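PDB 7KIS: peptidoglycan D,D-transpeptidase MrdA from Pseudomonas aeruginosa, which probably cross-links the peptide stems of cell-wall peptidoglycan as a penicillin-binding D,D-transpeptidase of the inner membrane. Local coordinates for residues A[78-87]-A[162-173]. Residues are numbered along the deposited sequence; the frame is centred on the assembly and turned at random.
Sequences IIADNRPSFS and QFVRHYPLKEHF
Arg165 lies over Ala80, with the methyl CB of Ala80 3.5 Å from Arg165 CZ and above the middle of one guanidinium face. Followed outward, the arginine leaves extended, with CG anti to the backbone N (chi1 -175°), and then bends twice, at chi2 and chi3. Its CB only nears Asp81 O, at 4.2 Å; CG closes to 3.7 Å from that same Asp81 O. CD lies against Asp81 O too and also meets OD1 of Asn82, whose amide ND2 donates to Arg68 O. NE and CZ ride over the Ala80 methyl, while NH1 comes near Ala80 O at too poor an angle for a bond. The nitrogens are held elsewhere: NH1 donates to Gly69 O, and NH2 forms a salt bridge with Glu208, whose carboxylate also bonds Tyr167 OH.

The backbones of 80-84 and 163-166 run antiparallel, 163-166 being an edge strand of a mixed sheet in the N-terminal region that belongs to the PBP dimerisation family, far from the inhibitor. Asp81 pairs with His166 and Arg83 with Val164, each through two N-H to O=C bonds; Arg83 N to Val164 O is 2.6 Å, and Ser85 and Gln162 add another two.

On the sheet face that carries the Arg165 side chain, Asn82 CB touches Phe163 CD1 at 3.6 Å, and the ring reaches on to Pro84 CG. The other face carries Asp81, Arg83 and His166. Arg83, bent at chi2, brings its CG 3.9 Å from His166 CB and returns NH2 to Asp81 OD2 in a salt bridge whose hydrogen bond is weak, with the His166 ring edge beside that carboxylate.

Past the corner at Ile79, the Pro168 ring lies against the carbonyl of Ile79. Ile79 CG2 sits over the Phe173 ring in a CH-pi contact, 4.1 Å from its centroid, and its CD1 touches Leu169 CD1.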
ATOM      1  N   ILE A  78       1.764   3.116 -23.689  1.00 35.22           N
ATOM      2  CA  ILE A  78       2.402   4.385 -23.361  1.00 34.76           C
ATOM      3  C   ILE A  78       1.546   5.167 -22.375  1.00 44.69           C
ATOM      4  O   ILE A  78       0.330   5.301 -22.551  1.00 41.44           O
ATOM      5  CB  ILE A  78       2.681   5.207 -24.624  1.00 32.30           C
ATOM      6  CG1 ILE A  78       3.134   4.299 -25.764  1.00 40.37           C
ATOM      7  CG2 ILE A  78       3.782   6.169 -24.328  1.00 38.10           C
ATOM      8  CD1 ILE A  78       3.637   5.053 -26.979  1.00 43.35           C
ATOM      9  N   ILE A  79       2.192   5.684 -21.330  1.00 45.56           N
ATOM     10  CA  ILE A  79       1.537   6.423 -20.257  1.00 39.87           C
ATOM     11  C   ILE A  79       1.786   7.921 -20.408  1.00 38.47           C
ATOM     12  O   ILE A  79       0.976   8.741 -19.960  1.00 39.85           O
ATOM     13  CB  ILE A  79       2.017   5.912 -18.884  1.00 41.05           C
ATOM     14  CG1 ILE A  79       1.797   4.404 -18.775  1.00 37.82           C
ATOM     15  CG2 ILE A  79       1.297   6.618 -17.747  1.00 36.01           C
ATOM     16  CD1 ILE A  79       0.366   3.980 -19.021  1.00 32.96           C
ATOM     17  N   ALA A  80       2.902   8.295 -21.036  1.00 44.81           N
ATOM     18  CA  ALA A  80       3.247   9.711 -21.171  1.00 40.67           C
ATOM     19  C   ALA A  80       4.021   9.943 -22.463  1.00 50.51           C
ATOM     20  O   ALA A  80       5.150   9.463 -22.604  1.00 44.65           O
ATOM     21  CB  ALA A  80       4.053  10.186 -19.966  1.00 30.38           C
ATOM     22  N   ASP A  81       3.420  10.678 -23.403  1.00 52.95           N
ATOM     23  CA  ASP A  81       4.095  11.064 -24.632  1.00 42.83           C
ATOM     24  C   ASP A  81       4.527  12.525 -24.555  1.00 48.79           C
ATOM     25  O   ASP A  81       4.412  13.187 -23.519  1.00 45.36           O
ATOM     26  CB  ASP A  81       3.195  10.888 -25.862  1.00 43.94           C
ATOM     27  CG  ASP A  81       2.455   9.582 -25.872  1.00 54.00           C
ATOM     28  OD1 ASP A  81       2.870   8.671 -25.141  1.00 59.88           O
ATOM     29  OD2 ASP A  81       1.460   9.467 -26.622  1.00 55.73           O
ATOM     30  N   ASN A  82       5.013  13.040 -25.679  1.00 55.52           N
ATOM     31  CA  ASN A  82       5.278  14.457 -25.862  1.00 49.36           C
ATOM     32  C   ASN A  82       4.574  14.880 -27.141  1.00 49.20           C
ATOM     33  O   ASN A  82       4.713  14.217 -28.173  1.00 54.72           O
ATOM     34  CB  ASN A  82       6.780  14.746 -25.937  1.00 49.66           C
ATOM     35  CG  ASN A  82       7.519  14.299 -24.690  1.00 50.91           C
ATOM     36  OD1 ASN A  82       7.166  14.684 -23.575  1.00 46.44           O
ATOM     37  ND2 ASN A  82       8.550  13.482 -24.872  1.00 44.93           N
ATOM     38  N   ARG A  83       3.816  15.968 -27.074  1.00 46.96           N
ATOM     39  CA  ARG A  83       3.101  16.370 -28.272  1.00 50.42           C
ATOM     40  C   ARG A  83       3.664  17.681 -28.807  1.00 52.50           C
ATOM     41  O   ARG A  83       4.137  18.523 -28.037  1.00 51.29           O
ATOM     42  CB  ARG A  83       1.601  16.533 -27.991  1.00 52.56           C
ATOM     43  CG  ARG A  83       0.803  15.235 -28.066  1.00 60.38           C
ATOM     44  CD  ARG A  83       0.987  14.531 -29.403  1.00 64.28           C
ATOM     45  NE  ARG A  83       0.284  13.251 -29.452  1.00 65.30           N
ATOM     46  CZ  ARG A  83       0.852  12.075 -29.204  1.00 65.80           C
ATOM     47  NH1 ARG A  83       2.139  12.012 -28.887  1.00 59.02           N
ATOM     48  NH2 ARG A  83       0.136  10.961 -29.272  1.00 42.01           N
ATOM     49  N   PRO A  84       3.625  17.888 -30.126  1.00 54.11           N
ATOM     50  CA  PRO A  84       4.211  19.103 -30.713  1.00 50.06           C
ATOM     51  C   PRO A  84       3.285  20.301 -30.560  1.00 56.27           C
ATOM     52  O   PRO A  84       2.124  20.265 -30.975  1.00 51.37           O
ATOM     53  CB  PRO A  84       4.405  18.727 -32.190  1.00 42.78           C
ATOM     54  CG  PRO A  84       4.176  17.237 -32.266  1.00 59.45           C
ATOM     55  CD  PRO A  84       3.231  16.919 -31.160  1.00 52.04           C
ATOM     56  N   SER A  85       3.807  21.366 -29.960  1.00 60.10           N
ATOM     57  CA  SER A  85       3.161  22.668 -29.913  1.00 57.80           C
ATOM     58  C   SER A  85       4.119  23.709 -30.480  1.00 71.84           C
ATOM     59  O   SER A  85       5.310  23.449 -30.672  1.00 69.63           O
ATOM     60  CB  SER A  85       2.742  23.031 -28.484  1.00 45.83           C
ATOM     61  OG  SER A  85       1.672  22.210 -28.047  1.00 54.98           O
ATOM     62  N   PHE A  86       3.593  24.900 -30.754  1.00 71.39           N
ATOM     63  CA  PHE A  86       4.349  25.920 -31.464  1.00 74.39           C
ATOM     64  C   PHE A  86       4.323  27.241 -30.709  1.00 66.28           C
ATOM     65  O   PHE A  86       3.366  27.548 -29.991  1.00 56.82           O
ATOM     66  CB  PHE A  86       3.804  26.117 -32.883  1.00 68.32           C
ATOM     67  CG  PHE A  86       3.627  24.834 -33.642  1.00 74.22           C
ATOM     68  CD1 PHE A  86       4.709  24.213 -34.241  1.00 69.20           C
ATOM     69  CD2 PHE A  86       2.378  24.245 -33.748  1.00 74.87           C
ATOM     70  CE1 PHE A  86       4.550  23.030 -34.938  1.00 68.73           C
ATOM     71  CE2 PHE A  86       2.211  23.062 -34.443  1.00 70.98           C
ATOM     72  CZ  PHE A  86       3.299  22.455 -35.039  1.00 75.40           C
ATOM     73  N   SER A  87       5.392  28.014 -30.887  1.00 74.70           N
ATOM     74  CA  SER A  87       5.544  29.338 -30.285  1.00 73.62           C
ATOM     75  C   SER A  87       5.345  29.306 -28.774  1.00 66.10           C
ATOM     76  O   SER A  87       5.802  28.383 -28.099  1.00 62.43           O
ATOM     77  CB  SER A  87       4.570  30.332 -30.925  1.00 72.49           C
ATOM     78  OG  SER A  87       5.102  31.645 -30.914  1.00 65.13           O
ATOM     79  N   GLN A 162       8.027  23.642 -29.583  1.00 54.86           N
ATOM     80  CA  GLN A 162       8.192  23.174 -28.211  1.00 72.95           C
ATOM     81  C   GLN A 162       7.210  22.054 -27.893  1.00 70.71           C
ATOM     82  O   GLN A 162       6.030  22.132 -28.235  1.00 68.42           O
ATOM     83  CB  GLN A 162       8.011  24.325 -27.221  1.00 70.94           C
ATOM     84  CG  GLN A 162       8.259  23.937 -25.772  1.00 69.18           C
ATOM     85  CD  GLN A 162       7.709  24.953 -24.793  1.00 65.71           C
ATOM     86  OE1 GLN A 162       8.415  25.416 -23.897  1.00 45.14           O
ATOM     87  NE2 GLN A 162       6.440  25.307 -24.959  1.00 62.94           N
ATOM     88  N   PHE A 163       7.705  21.013 -27.230  1.00 71.75           N
ATOM     89  CA  PHE A 163       6.893  19.850 -26.910  1.00 62.57           C
ATOM     90  C   PHE A 163       6.165  20.046 -25.588  1.00 60.32           C
ATOM     91  O   PHE A 163       6.708  20.621 -24.639  1.00 59.93           O
ATOM     92  CB  PHE A 163       7.754  18.587 -26.843  1.00 55.92           C
ATOM     93  CG  PHE A 163       8.010  17.955 -28.181  1.00 52.48           C
ATOM     94  CD1 PHE A 163       7.113  17.044 -28.715  1.00 51.21           C
ATOM     95  CD2 PHE A 163       9.147  18.272 -28.905  1.00 44.64           C
ATOM     96  CE1 PHE A 163       7.346  16.461 -29.947  1.00 46.73           C
ATOM     97  CE2 PHE A 163       9.386  17.692 -30.136  1.00 43.56           C
ATOM     98  CZ  PHE A 163       8.484  16.785 -30.658  1.00 40.33           C
ATOM     99  N   VAL A 164       4.926  19.570 -25.540  1.00 53.01           N
ATOM    100  CA  VAL A 164       4.140  19.497 -24.318  1.00 52.49           C
ATOM    101  C   VAL A 164       4.056  18.034 -23.907  1.00 54.37           C
ATOM    102  O   VAL A 164       4.058  17.132 -24.753  1.00 56.24           O
ATOM    103  CB  VAL A 164       2.738  20.119 -24.508  1.00 52.83           C
ATOM    104  CG1 VAL A 164       1.872  19.241 -25.402  1.00 54.35           C
ATOM    105  CG2 VAL A 164       2.066  20.365 -23.167  1.00 61.72           C
ATOM    106  N   ARG A 165       3.996  17.790 -22.600  1.00 50.60           N
ATOM    107  CA  ARG A 165       3.835  16.425 -22.123  1.00 50.71           C
ATOM    108  C   ARG A 165       2.366  16.043 -22.188  1.00 46.04           C
ATOM    109  O   ARG A 165       1.481  16.851 -21.884  1.00 46.82           O
ATOM    110  CB  ARG A 165       4.371  16.271 -20.696  1.00 52.47           C
ATOM    111  CG  ARG A 165       4.345  14.832 -20.170  1.00 43.40           C
ATOM    112  CD  ARG A 165       5.514  14.008 -20.713  1.00 42.43           C
ATOM    113  NE  ARG A 165       6.188  13.235 -19.673  1.00 36.98           N
ATOM    114  CZ  ARG A 165       6.968  12.181 -19.901  1.00 40.52           C
ATOM    115  NH1 ARG A 165       7.184  11.759 -21.141  1.00 40.64           N
ATOM    116  NH2 ARG A 165       7.534  11.545 -18.884  1.00 37.60           N
ATOM    117  N   HIS A 166       2.113  14.799 -22.579  1.00 46.85           N
ATOM    118  CA  HIS A 166       0.766  14.310 -22.811  1.00 43.67           C
ATOM    119  C   HIS A 166       0.548  13.023 -22.033  1.00 41.96           C
ATOM    120  O   HIS A 166       1.411  12.143 -22.014  1.00 39.24           O
ATOM    121  CB  HIS A 166       0.549  14.079 -24.317  1.00 44.16           C
ATOM    122  CG  HIS A 166      -0.757  13.435 -24.663  1.00 46.39           C
ATOM    123  ND1 HIS A 166      -1.960  13.857 -24.138  1.00 45.75           N
ATOM    124  CD2 HIS A 166      -1.050  12.407 -25.495  1.00 47.34           C
ATOM    125  CE1 HIS A 166      -2.936  13.112 -24.626  1.00 48.04           C
ATOM    126  NE2 HIS A 166      -2.411  12.225 -25.452  1.00 51.77           N
ATOM    127  N   TYR A 167      -0.614  12.928 -21.388  1.00 35.11           N
ATOM    128  CA  TYR A 167      -0.994  11.767 -20.588  1.00 32.83           C
ATOM    129  C   TYR A 167      -2.204  11.118 -21.247  1.00 37.05           C
ATOM    130  O   TYR A 167      -3.355  11.473 -20.947  1.00 33.29           O
ATOM    131  CB  TYR A 167      -1.287  12.172 -19.145  1.00 32.61           C
ATOM    132  CG  TYR A 167      -0.110  12.834 -18.461  1.00 38.85           C
ATOM    133  CD1 TYR A 167       1.029  12.108 -18.138  1.00 31.26           C
ATOM    134  CD2 TYR A 167      -0.133  14.188 -18.149  1.00 35.91           C
ATOM    135  CE1 TYR A 167       2.108  12.708 -17.519  1.00 31.74           C
ATOM    136  CE2 TYR A 167       0.943  14.797 -17.529  1.00 31.78           C
ATOM    137  CZ  TYR A 167       2.061  14.052 -17.217  1.00 32.53           C
ATOM    138  OH  TYR A 167       3.136  14.652 -16.603  1.00 33.10           O
ATOM    139  N   PRO A 168      -1.990  10.157 -22.152  1.00 34.34           N
ATOM    140  CA  PRO A 168      -3.103   9.647 -22.971  1.00 37.27           C
ATOM    141  C   PRO A 168      -4.133   8.844 -22.196  1.00 40.64           C
ATOM    142  O   PRO A 168      -5.189   8.530 -22.761  1.00 31.80           O
ATOM    143  CB  PRO A 168      -2.396   8.774 -24.014  1.00 31.01           C
ATOM    144  CG  PRO A 168      -1.111   8.378 -23.367  1.00 35.21           C
ATOM    145  CD  PRO A 168      -0.702   9.546 -22.521  1.00 34.45           C
ATOM    146  N   LEU A 169      -3.873   8.497 -20.937  1.00 40.07           N
ATOM    147  CA  LEU A 169      -4.853   7.800 -20.118  1.00 37.62           C
ATOM    148  C   LEU A 169      -5.459   8.687 -19.039  1.00 43.94           C
ATOM    149  O   LEU A 169      -6.356   8.236 -18.318  1.00 40.94           O
ATOM    150  CB  LEU A 169      -4.224   6.553 -19.488  1.00 32.05           C
ATOM    151  CG  LEU A 169      -4.221   5.340 -20.422  1.00 24.51           C
ATOM    152  CD1 LEU A 169      -3.216   4.300 -19.962  1.00 22.84           C
ATOM    153  CD2 LEU A 169      -5.616   4.739 -20.524  1.00 27.84           C
ATOM    154  N   LYS A 170      -4.988   9.929 -18.911  1.00 41.93           N
ATOM    155  CA  LYS A 170      -5.646  10.983 -18.130  1.00 37.80           C
ATOM    156  C   LYS A 170      -5.766  10.555 -16.672  1.00 37.31           C
ATOM    157  O   LYS A 170      -4.730  10.293 -16.037  1.00 33.57           O
ATOM    158  CB  LYS A 170      -6.961  11.339 -18.827  1.00 40.05           C
ATOM    159  CG  LYS A 170      -6.802  11.688 -20.297  1.00 46.06           C
ATOM    160  CD  LYS A 170      -8.148  11.919 -20.965  1.00 47.55           C
ATOM    161  CE  LYS A 170      -8.334  13.381 -21.339  1.00 57.68           C
ATOM    162  NZ  LYS A 170      -9.350  13.560 -22.413  1.00 68.31           N
ATOM    163  N   GLU A 171      -6.973  10.456 -16.110  1.00 44.96           N
ATOM    164  CA  GLU A 171      -7.154  10.348 -14.667  1.00 40.98           C
ATOM    165  C   GLU A 171      -6.696   9.013 -14.094  1.00 41.59           C
ATOM    166  O   GLU A 171      -6.498   8.915 -12.879  1.00 41.70           O
ATOM    167  CB  GLU A 171      -8.625  10.582 -14.316  1.00 30.10           C
ATOM    168  CG  GLU A 171      -9.571   9.486 -14.799  1.00 36.78           C
ATOM    169  CD  GLU A 171      -9.892   9.592 -16.279  1.00 39.44           C
ATOM    170  OE1 GLU A 171     -10.265   8.564 -16.881  1.00 43.08           O
ATOM    171  OE2 GLU A 171      -9.770  10.702 -16.839  1.00 43.68           O
ATOM    172  N   HIS A 172      -6.526   7.986 -14.927  1.00 40.14           N
ATOM    173  CA  HIS A 172      -6.153   6.668 -14.424  1.00 38.82           C
ATOM    174  C   HIS A 172      -4.754   6.625 -13.819  1.00 35.21           C
ATOM    175  O   HIS A 172      -4.349   5.564 -13.330  1.00 33.24           O
ATOM    176  CB  HIS A 172      -6.257   5.630 -15.543  1.00 40.06           C
ATOM    177  CG  HIS A 172      -7.646   5.445 -16.071  1.00 40.42           C
ATOM    178  ND1 HIS A 172      -8.759   5.453 -15.258  1.00 51.52           N
ATOM    179  CD2 HIS A 172      -8.100   5.243 -17.330  1.00 45.16           C
ATOM    180  CE1 HIS A 172      -9.840   5.266 -15.995  1.00 55.67           C
ATOM    181  NE2 HIS A 172      -9.468   5.136 -17.255  1.00 49.45           N
ATOM    182  N   PHE A 173      -4.005   7.735 -13.832  1.00 32.95           N
ATOM    183  CA  PHE A 173      -2.636   7.718 -13.332  1.00 32.60           C
ATOM    184  C   PHE A 173      -2.239   8.993 -12.597  1.00 33.63           C
ATOM    185  O   PHE A 173      -1.039   9.248 -12.433  1.00 35.77           O
ATOM    186  CB  PHE A 173      -1.654   7.490 -14.476  1.00 28.61           C
ATOM    187  CG  PHE A 173      -1.359   6.052 -14.728  1.00 30.80           C
ATOM    188  CD1 PHE A 173      -2.032   5.353 -15.715  1.00 33.21           C
ATOM    189  CD2 PHE A 173      -0.420   5.389 -13.962  1.00 36.93           C
ATOM    190  CE1 PHE A 173      -1.761   4.022 -15.943  1.00 29.10           C
ATOM    191  CE2 PHE A 173      -0.143   4.059 -14.184  1.00 35.27           C
ATOM    192  CZ  PHE A 173      -0.815   3.374 -15.175  1.00 29.28           C
TER